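Local coordinates for amino acid ABC transporter, binding protein (Thermus thermophilus, PDB 3VV5), which binds the lysine analogue L-thialysine and, as a periplasmic solute-binding protein of family 3, probably hands amino acids to an ABC importer, at residues Ile80-Asp85 and Gln93-Phe98; Lys142-Gln147 and Ile183-Thr188; His103-Glu108 and Gln214-Met219. All coordinates share one frame; numbering follows the deposited sequence.

Contact 1 of 3, residues Ile80-Asp85 and Gln93-Phe98; sequences IAQSFD and QGRFDF. With SLZ (L-thialysine), chain C.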
# COMPACT_ATOMS: atom_id res chain seq x y z
N ILE A 80 4.78 -13.21 -4.82
CA ILE A 80 3.46 -13.79 -5.06
C ILE A 80 2.45 -12.64 -5.02
O ILE A 80 2.29 -12.00 -3.98
CB ILE A 80 3.11 -14.82 -3.96
CG1 ILE A 80 4.24 -15.85 -3.78
CG2 ILE A 80 1.72 -15.47 -4.23
CD1 ILE A 80 3.91 -17.21 -4.35
N ALA A 81 1.79 -12.40 -6.15
CA ALA A 81 0.82 -11.31 -6.29
C ALA A 81 -0.61 -11.82 -6.12
O ALA A 81 -1.05 -12.66 -6.88
CB ALA A 81 0.97 -10.64 -7.65
N GLN A 82 -1.34 -11.30 -5.14
CA GLN A 82 -2.70 -11.77 -4.83
C GLN A 82 -3.63 -10.60 -4.59
O GLN A 82 -3.18 -9.49 -4.31
CB GLN A 82 -2.68 -12.62 -3.53
CG GLN A 82 -1.84 -13.90 -3.57
CD GLN A 82 -2.59 -15.04 -4.24
OE1 GLN A 82 -2.32 -15.39 -5.40
NE2 GLN A 82 -3.54 -15.62 -3.53
N SER A 83 -4.93 -10.84 -4.63
CA SER A 83 -5.90 -9.80 -4.30
C SER A 83 -5.61 -9.17 -2.93
O SER A 83 -5.33 -9.88 -1.96
CB SER A 83 -7.32 -10.37 -4.38
OG SER A 83 -8.28 -9.35 -4.13
N PHE A 84 -5.65 -7.83 -2.85
CA PHE A 84 -5.26 -7.13 -1.63
C PHE A 84 -5.94 -7.67 -0.36
O PHE A 84 -5.26 -7.94 0.64
CB PHE A 84 -5.47 -5.60 -1.73
CG PHE A 84 -5.12 -4.85 -0.47
CD1 PHE A 84 -3.79 -4.65 -0.10
CD2 PHE A 84 -6.12 -4.38 0.38
CE1 PHE A 84 -3.45 -3.97 1.08
CE2 PHE A 84 -5.80 -3.69 1.58
CZ PHE A 84 -4.46 -3.48 1.93
N ASP A 85 -7.27 -7.83 -0.42
CA ASP A 85 -8.06 -8.20 0.78
C ASP A 85 -7.76 -9.61 1.31
O ASP A 85 -8.21 -9.99 2.40
CB ASP A 85 -9.57 -8.01 0.55
CG ASP A 85 -10.15 -8.91 -0.57
OD1 ASP A 85 -9.39 -9.47 -1.38
OD2 ASP A 85 -11.39 -9.02 -0.67
N GLN A 93 -1.64 -17.88 7.20
CA GLN A 93 -1.73 -19.29 6.82
C GLN A 93 -0.38 -19.81 6.34
O GLN A 93 -0.22 -21.01 6.11
CB GLN A 93 -2.79 -19.48 5.73
CG GLN A 93 -4.18 -19.13 6.21
CD GLN A 93 -5.21 -19.31 5.12
OE1 GLN A 93 -4.97 -19.01 3.96
NE2 GLN A 93 -6.40 -19.80 5.51
N GLY A 94 0.58 -18.91 6.17
CA GLY A 94 1.93 -19.31 5.80
C GLY A 94 2.20 -19.41 4.31
O GLY A 94 3.19 -20.00 3.90
N ARG A 95 1.32 -18.85 3.49
CA ARG A 95 1.48 -18.82 2.02
C ARG A 95 2.72 -18.00 1.61
O ARG A 95 3.41 -18.33 0.64
CB ARG A 95 0.20 -18.29 1.35
CG ARG A 95 0.30 -18.05 -0.18
CD ARG A 95 0.11 -19.33 -0.97
NE ARG A 95 0.28 -19.18 -2.43
CZ ARG A 95 -0.66 -18.77 -3.28
NH1 ARG A 95 -1.86 -18.40 -2.84
NH2 ARG A 95 -0.40 -18.70 -4.58
N PHE A 96 3.00 -16.93 2.35
CA PHE A 96 4.22 -16.15 2.13
C PHE A 96 4.86 -15.91 3.50
O PHE A 96 4.20 -16.06 4.53
CB PHE A 96 3.97 -14.79 1.46
CG PHE A 96 2.55 -14.54 1.01
CD1 PHE A 96 2.13 -14.88 -0.27
CD2 PHE A 96 1.65 -13.87 1.84
CE1 PHE A 96 0.83 -14.59 -0.71
CE2 PHE A 96 0.35 -13.59 1.40
CZ PHE A 96 -0.06 -13.95 0.14
N ASP A 97 6.12 -15.51 3.51
CA ASP A 97 6.84 -15.23 4.76
C ASP A 97 6.58 -13.82 5.28
O ASP A 97 6.46 -13.60 6.49
CB ASP A 97 8.34 -15.46 4.57
CG ASP A 97 8.65 -16.85 4.12
OD1 ASP A 97 8.18 -17.80 4.80
OD2 ASP A 97 9.33 -17.01 3.09
N PHE A 98 6.49 -12.87 4.35
CA PHE A 98 6.04 -11.53 4.69
C PHE A 98 5.28 -10.88 3.55
O PHE A 98 5.33 -11.33 2.40
CB PHE A 98 7.17 -10.62 5.24
CG PHE A 98 8.09 -10.00 4.19
CD1 PHE A 98 7.91 -8.67 3.78
CD2 PHE A 98 9.20 -10.71 3.71
CE1 PHE A 98 8.79 -8.07 2.84
CE2 PHE A 98 10.12 -10.11 2.78
CZ PHE A 98 9.91 -8.80 2.35
N SLZ C . -3.08 2.13 2.39
CA SLZ C . -4.09 1.12 2.00
CB SLZ C . -3.45 -0.01 1.16
SG SLZ C . -3.75 -0.10 -0.64
CD SLZ C . -2.71 -1.57 -0.94
CE SLZ C . -2.73 -2.18 -2.35
NZ SLZ C . -1.44 -2.85 -2.58
C SLZ C . -4.55 0.49 3.32
O SLZ C . -5.68 -0.02 3.35
OXT SLZ C . -3.74 0.53 4.27

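Contact 2 of 3, residues Lys142-Gln147 and Ile183-Thr188; sequences KVVGVQ and IDTWIT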
# COMPACT_ATOMS: atom_id res chain seq x y z
N LYS A 142 -23.26 12.34 -1.50
CA LYS A 142 -22.39 11.99 -2.63
C LYS A 142 -22.10 10.50 -2.69
O LYS A 142 -22.27 9.77 -1.70
CB LYS A 142 -21.09 12.82 -2.60
CG LYS A 142 -21.34 14.33 -2.55
CD LYS A 142 -21.86 14.84 -3.89
CE LYS A 142 -22.30 16.29 -3.79
NZ LYS A 142 -22.55 16.80 -5.18
N VAL A 143 -21.67 10.05 -3.86
CA VAL A 143 -21.31 8.64 -4.05
C VAL A 143 -19.78 8.55 -4.02
O VAL A 143 -19.11 9.21 -4.80
CB VAL A 143 -21.86 8.10 -5.39
CG1 VAL A 143 -21.52 6.62 -5.57
CG2 VAL A 143 -23.39 8.32 -5.48
N VAL A 144 -19.25 7.75 -3.10
CA VAL A 144 -17.81 7.65 -2.93
C VAL A 144 -17.30 6.25 -3.31
O VAL A 144 -17.88 5.24 -2.92
CB VAL A 144 -17.39 8.07 -1.47
CG1 VAL A 144 -15.89 7.90 -1.21
CG2 VAL A 144 -17.77 9.51 -1.21
N GLY A 145 -16.22 6.21 -4.10
CA GLY A 145 -15.58 4.94 -4.51
C GLY A 145 -14.30 4.65 -3.73
O GLY A 145 -13.42 5.52 -3.64
N VAL A 146 -14.20 3.44 -3.17
CA VAL A 146 -12.99 2.95 -2.45
C VAL A 146 -12.67 1.49 -2.75
O VAL A 146 -13.57 0.68 -3.01
CB VAL A 146 -13.17 3.05 -0.92
CG1 VAL A 146 -13.18 4.48 -0.47
CG2 VAL A 146 -14.46 2.36 -0.51
N GLN A 147 -11.39 1.14 -2.65
CA GLN A 147 -10.98 -0.25 -2.69
C GLN A 147 -11.45 -1.00 -1.44
O GLN A 147 -11.35 -0.48 -0.33
CB GLN A 147 -9.45 -0.37 -2.80
CG GLN A 147 -9.05 -1.78 -3.10
CD GLN A 147 -7.57 -1.99 -3.28
OE1 GLN A 147 -6.75 -1.09 -3.01
NE2 GLN A 147 -7.20 -3.19 -3.72
N ILE A 183 -18.99 7.73 -10.00
CA ILE A 183 -18.88 8.11 -8.59
C ILE A 183 -18.47 9.58 -8.56
O ILE A 183 -17.91 10.10 -9.53
CB ILE A 183 -17.86 7.25 -7.82
CG1 ILE A 183 -16.46 7.38 -8.43
CG2 ILE A 183 -18.29 5.76 -7.80
CD1 ILE A 183 -15.39 6.66 -7.63
N ASP A 184 -18.73 10.24 -7.44
CA ASP A 184 -18.39 11.65 -7.27
C ASP A 184 -16.96 11.85 -6.78
O ASP A 184 -16.34 12.89 -7.04
CB ASP A 184 -19.32 12.29 -6.25
CG ASP A 184 -20.73 12.46 -6.78
OD1 ASP A 184 -20.92 13.25 -7.73
OD2 ASP A 184 -21.65 11.83 -6.22
N THR A 185 -16.45 10.87 -6.05
CA THR A 185 -15.21 11.02 -5.29
C THR A 185 -14.52 9.67 -5.13
O THR A 185 -15.17 8.67 -4.93
CB THR A 185 -15.52 11.66 -3.91
OG1 THR A 185 -15.81 13.06 -4.11
CG2 THR A 185 -14.31 11.54 -2.94
N TRP A 186 -13.19 9.67 -5.23
CA TRP A 186 -12.36 8.50 -5.01
C TRP A 186 -11.47 8.81 -3.81
O TRP A 186 -10.85 9.87 -3.76
CB TRP A 186 -11.51 8.30 -6.28
CG TRP A 186 -10.42 7.26 -6.25
CD1 TRP A 186 -10.43 6.04 -5.63
CD2 TRP A 186 -9.16 7.36 -6.93
NE1 TRP A 186 -9.24 5.36 -5.91
CE2 TRP A 186 -8.45 6.17 -6.70
CE3 TRP A 186 -8.58 8.36 -7.73
CZ2 TRP A 186 -7.17 5.94 -7.23
CZ3 TRP A 186 -7.30 8.14 -8.25
CH2 TRP A 186 -6.61 6.94 -8.00
N ILE A 187 -11.47 7.93 -2.79
CA ILE A 187 -10.60 8.14 -1.65
C ILE A 187 -9.46 7.16 -1.77
O ILE A 187 -9.68 5.95 -1.84
CB ILE A 187 -11.31 8.01 -0.28
CG1 ILE A 187 -12.39 9.10 -0.11
CG2 ILE A 187 -10.28 8.15 0.86
CD1 ILE A 187 -13.08 9.07 1.25
N THR A 188 -8.24 7.68 -1.82
CA THR A 188 -7.08 6.83 -2.06
C THR A 188 -5.85 7.45 -1.44
O THR A 188 -5.94 8.49 -0.78
CB THR A 188 -6.88 6.61 -3.60
OG1 THR A 188 -5.91 5.58 -3.84
CG2 THR A 188 -6.44 7.90 -4.28
O HOH W 1 -9.42 3.32 -2.56

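Contact 3 of 3, residues His103-Glu108 and Gln214-Met219; sequences HGITEE and QERVAM. With SLZ (L-thialysine), chain C.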
# COMPACT_ATOMS: atom_id res chain seq x y z
N HIS A 103 0.17 -1.63 3.48
CA HIS A 103 -0.77 -1.70 4.62
C HIS A 103 -0.49 -0.61 5.62
O HIS A 103 0.60 -0.55 6.19
CB HIS A 103 -0.71 -3.05 5.35
CG HIS A 103 -1.23 -4.20 4.56
ND1 HIS A 103 -2.54 -4.63 4.65
CD2 HIS A 103 -0.63 -5.01 3.67
CE1 HIS A 103 -2.72 -5.67 3.85
NE2 HIS A 103 -1.57 -5.93 3.25
N GLY A 104 -1.47 0.24 5.84
CA GLY A 104 -1.43 1.17 6.95
C GLY A 104 -1.58 0.39 8.25
O GLY A 104 -2.28 -0.60 8.30
N ILE A 105 -0.87 0.81 9.28
CA ILE A 105 -1.01 0.19 10.60
C ILE A 105 -2.31 0.70 11.20
O ILE A 105 -2.53 1.90 11.26
CB ILE A 105 0.16 0.55 11.52
CG1 ILE A 105 1.47 -0.03 10.97
CG2 ILE A 105 -0.08 0.05 12.96
CD1 ILE A 105 2.74 0.53 11.64
N THR A 106 -3.16 -0.24 11.61
CA THR A 106 -4.40 0.07 12.37
C THR A 106 -4.48 -0.84 13.60
O THR A 106 -3.79 -1.86 13.66
CB THR A 106 -5.66 -0.16 11.52
OG1 THR A 106 -5.82 -1.56 11.28
CG2 THR A 106 -5.57 0.58 10.18
N GLU A 107 -5.31 -0.48 14.58
CA GLU A 107 -5.46 -1.31 15.78
C GLU A 107 -5.81 -2.75 15.43
O GLU A 107 -5.16 -3.66 15.91
CB GLU A 107 -6.54 -0.75 16.73
CG GLU A 107 -6.86 -1.73 17.88
CD GLU A 107 -7.91 -1.20 18.85
OE1 GLU A 107 -7.61 -1.14 20.07
OE2 GLU A 107 -9.03 -0.86 18.41
N GLU A 108 -6.84 -2.92 14.60
CA GLU A 108 -7.39 -4.22 14.21
C GLU A 108 -6.40 -5.07 13.45
O GLU A 108 -6.28 -6.29 13.71
CB GLU A 108 -8.67 -4.03 13.37
CG GLU A 108 -9.91 -3.74 14.23
CD GLU A 108 -10.73 -2.54 13.75
OE1 GLU A 108 -11.07 -2.45 12.55
OE2 GLU A 108 -11.03 -1.66 14.61
N GLN A 214 -3.92 10.52 8.07
CA GLN A 214 -2.54 10.15 7.87
C GLN A 214 -2.35 8.73 8.40
O GLN A 214 -3.09 8.29 9.29
CB GLN A 214 -1.62 11.13 8.58
CG GLN A 214 -1.71 12.56 8.04
CD GLN A 214 -0.61 13.45 8.56
OE1 GLN A 214 -0.59 13.82 9.75
NE2 GLN A 214 0.33 13.80 7.68
N GLU A 215 -1.39 8.00 7.83
CA GLU A 215 -1.06 6.66 8.28
C GLU A 215 0.41 6.31 8.10
O GLU A 215 1.08 6.85 7.23
CB GLU A 215 -1.96 5.60 7.62
CG GLU A 215 -1.84 5.48 6.11
CD GLU A 215 -2.87 4.50 5.53
OE1 GLU A 215 -3.66 3.94 6.31
OE2 GLU A 215 -2.88 4.28 4.29
N ARG A 216 0.87 5.42 8.96
CA ARG A 216 2.17 4.78 8.87
C ARG A 216 1.96 3.42 8.18
O ARG A 216 1.09 2.66 8.59
CB ARG A 216 2.75 4.59 10.28
CG ARG A 216 3.03 5.89 11.05
CD ARG A 216 3.55 5.64 12.49
NE ARG A 216 2.66 4.78 13.28
CZ ARG A 216 2.99 3.59 13.80
NH1 ARG A 216 2.10 2.89 14.50
NH2 ARG A 216 4.21 3.08 13.64
N VAL A 217 2.74 3.15 7.14
CA VAL A 217 2.58 1.96 6.31
C VAL A 217 3.76 1.04 6.59
O VAL A 217 4.89 1.51 6.67
CB VAL A 217 2.52 2.31 4.80
CG1 VAL A 217 2.55 1.03 3.96
CG2 VAL A 217 1.25 3.11 4.49
N ALA A 218 3.48 -0.25 6.75
CA ALA A 218 4.50 -1.21 7.19
C ALA A 218 4.36 -2.56 6.53
O ALA A 218 3.30 -2.89 5.97
CB ALA A 218 4.45 -1.39 8.71
N MET A 219 5.44 -3.34 6.64
CA MET A 219 5.49 -4.73 6.22
C MET A 219 4.88 -5.53 7.33
O MET A 219 4.81 -5.06 8.46
CB MET A 219 6.94 -5.19 6.04
CG MET A 219 7.64 -4.65 4.81
SD MET A 219 9.41 -5.02 4.89
CE MET A 219 9.96 -3.72 6.00
N SLZ C . -3.08 2.13 2.39
CA SLZ C . -4.09 1.12 2.00
CB SLZ C . -3.45 -0.01 1.16
SG SLZ C . -3.75 -0.10 -0.64
CD SLZ C . -2.71 -1.57 -0.94
CE SLZ C . -2.73 -2.18 -2.35
NZ SLZ C . -1.44 -2.85 -2.58
C SLZ C . -4.55 0.49 3.32
O SLZ C . -5.68 -0.02 3.35
OXT SLZ C . -3.74 0.53 4.27
O HOH W 2 -1.18 4.33 10.66

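Contact 1 of 3, residues Ile80-Asp85 and Gln93-Phe98
I80 and Q82 meet R95 and F96 where the end of strand 76-81 meets the loop that leads from helix 87-92 into strand 98-100, within a beta-alpha-beta crossover whose two strands have strand 37-42 lying parallel between them. It is a compact example of how one lobe of the type II periplasmic binding protein fold is knitted together by side chains. The apolar part centres on the F96 ring, whose edge takes both partners near its plane. I80 CG2 lies 3.7 Å from F96 CE1, and Q82 CG comes to 4.0 Å from the same CE1. The F96 side chain nearly eclipses its backbone N (chi1 -6°), a strained rotation that carries the ring towards these two residues. One ring face is covered from within its own segment, R95 CB standing 4.2 Å above the ring centre, while L87 and Q90 of helix 87-92 also touch the ring. R95 brings a guanidinium to the contact: its chain bends at chi2 (82°) and turns one guanidinium face to I80, with NH2 3.9 Å from I80 CG2. Just before it, G94 ends helix 87-92 in a Schellman motif at positive phi (89°), where a beta carbon would jam against the carbonyl O of Q93. Polar bonding fixes the loop that leaves strand 76-81: S83 OG donates to D85 OD1 at 3.0 Å and is also bonded to Q169. That loop brings F84 to the ligand. The thioether of L-thialysine lies over one face of its ring, SG being offset toward the rim, and SLZ CD closes to 3.2 Å from F84 CE1.

Contact 2 of 3, residues Lys142-Gln147 and Ile183-Thr188
I183 packs its CD1 methyl onto G145, 3.6 Å from G145 CA, at the start of a parallel strand pair in the second alpha/beta lobe. Here strand 164-168 runs through helix 171-180 into strand 185-189, a beta-alpha-beta crossover with strand 143-147 between its two strands. The methyl occupies the place a side chain at G145 would need, and I183 CG2 meets V143 CG1. D184 grips V143 twice. Its backbone N donates to V143 O at 2.9 Å, while its carboxylate OD2 accepts V143 N through the anti lone pair, an almost straight bond (172°) of 3.0 Å. The aliphatic chain of K142 crosses this carboxylate at about a right angle. T185 continues the ladder, T185 O taking G145 N at 2.8 Å; its side chain lies alongside V144, and its OG1 is bonded to S128. W186 presents the CD1 edge of its indole to G145 O, which sits in the ring plane 3.6 Å from CD1, while NE1 is held by D171. I187 N donates to G145 O at 3.2 Å, so G145 is held through both its N and its O. The I187 side chain packs on V144 CG1 and V146 CG1, and a water donates to I187 O and accepts Q147 N. At the end T188, its OG1 bonded to D171, lays CG2 3.5 Å above the centre of one face of the W186 ring.

Contact 3 of 3, residues His103-Glu108 and Gln214-Met219
The short, weakly bonded strand about H103 and G104 runs antiparallel to the long strand 206-222, close to the middle of the chain and against the bound amino acid. Two backbone bonds frame the pairing: A218 N donates to H103 O at 2.9 Å and I105 N to R216 O at 2.8 Å. Between them G104 faces V217 in a non-hydrogen-bonded pair, with the CA atoms only 4.1 Å apart. A water bridges I105 O and R216 N. Away from the ligand, I105 sets CD1 over one face of the R216 guanidinium, 3.6 Å from NH2, and against A218 CB. On the ligand side G104 N points almost straight (170°) at SLZ OXT, 2.8 Å away. E215 holds the other group: its CG takes the crowded position between backbone N and carbonyl carbon (chi1 63°), and the extended chain brings OE2 to 2.9 Å from SLZ N. T151 bonds OE1 and so fixes the turn of the carboxylate, whose OE1 also lies 3.6 Å from G104 CA, where any beta carbon would clash. Replacing E215 by an alanine is likely to leave the ligand's amino group without this carboxylate mate and T151 OG1 without its bond to OE1. With R109 and T151 N also bonded to the ligand, the arrangement is typical of the amino acid site of family 3 binding proteins, which grips the alpha-amino and alpha-carboxylate groups common to its substrates.

The three contacts illustrate how a two-lobed binding protein is put together round its ligand. Contacts 1 and 2 lie in different lobes, their centres 26 Å apart: contact 1 sets a strand end against the loop that closes a beta-alpha-beta crossover, while contact 2 pairs two neighbouring parallel strands. Contact 3, on the long strand 206-222, has its centre 17 Å from that of contact 1 and 21 Å from that of contact 2. All three reach one branched mixed sheet. Along the chain contact 1 closes first, and contact 2 is nested within the loop closed by contact 3. F84 of contact 1 packs on Q147 of contact 2 and stacks on H103 of contact 3, so residues from both lobes converge round the ligand.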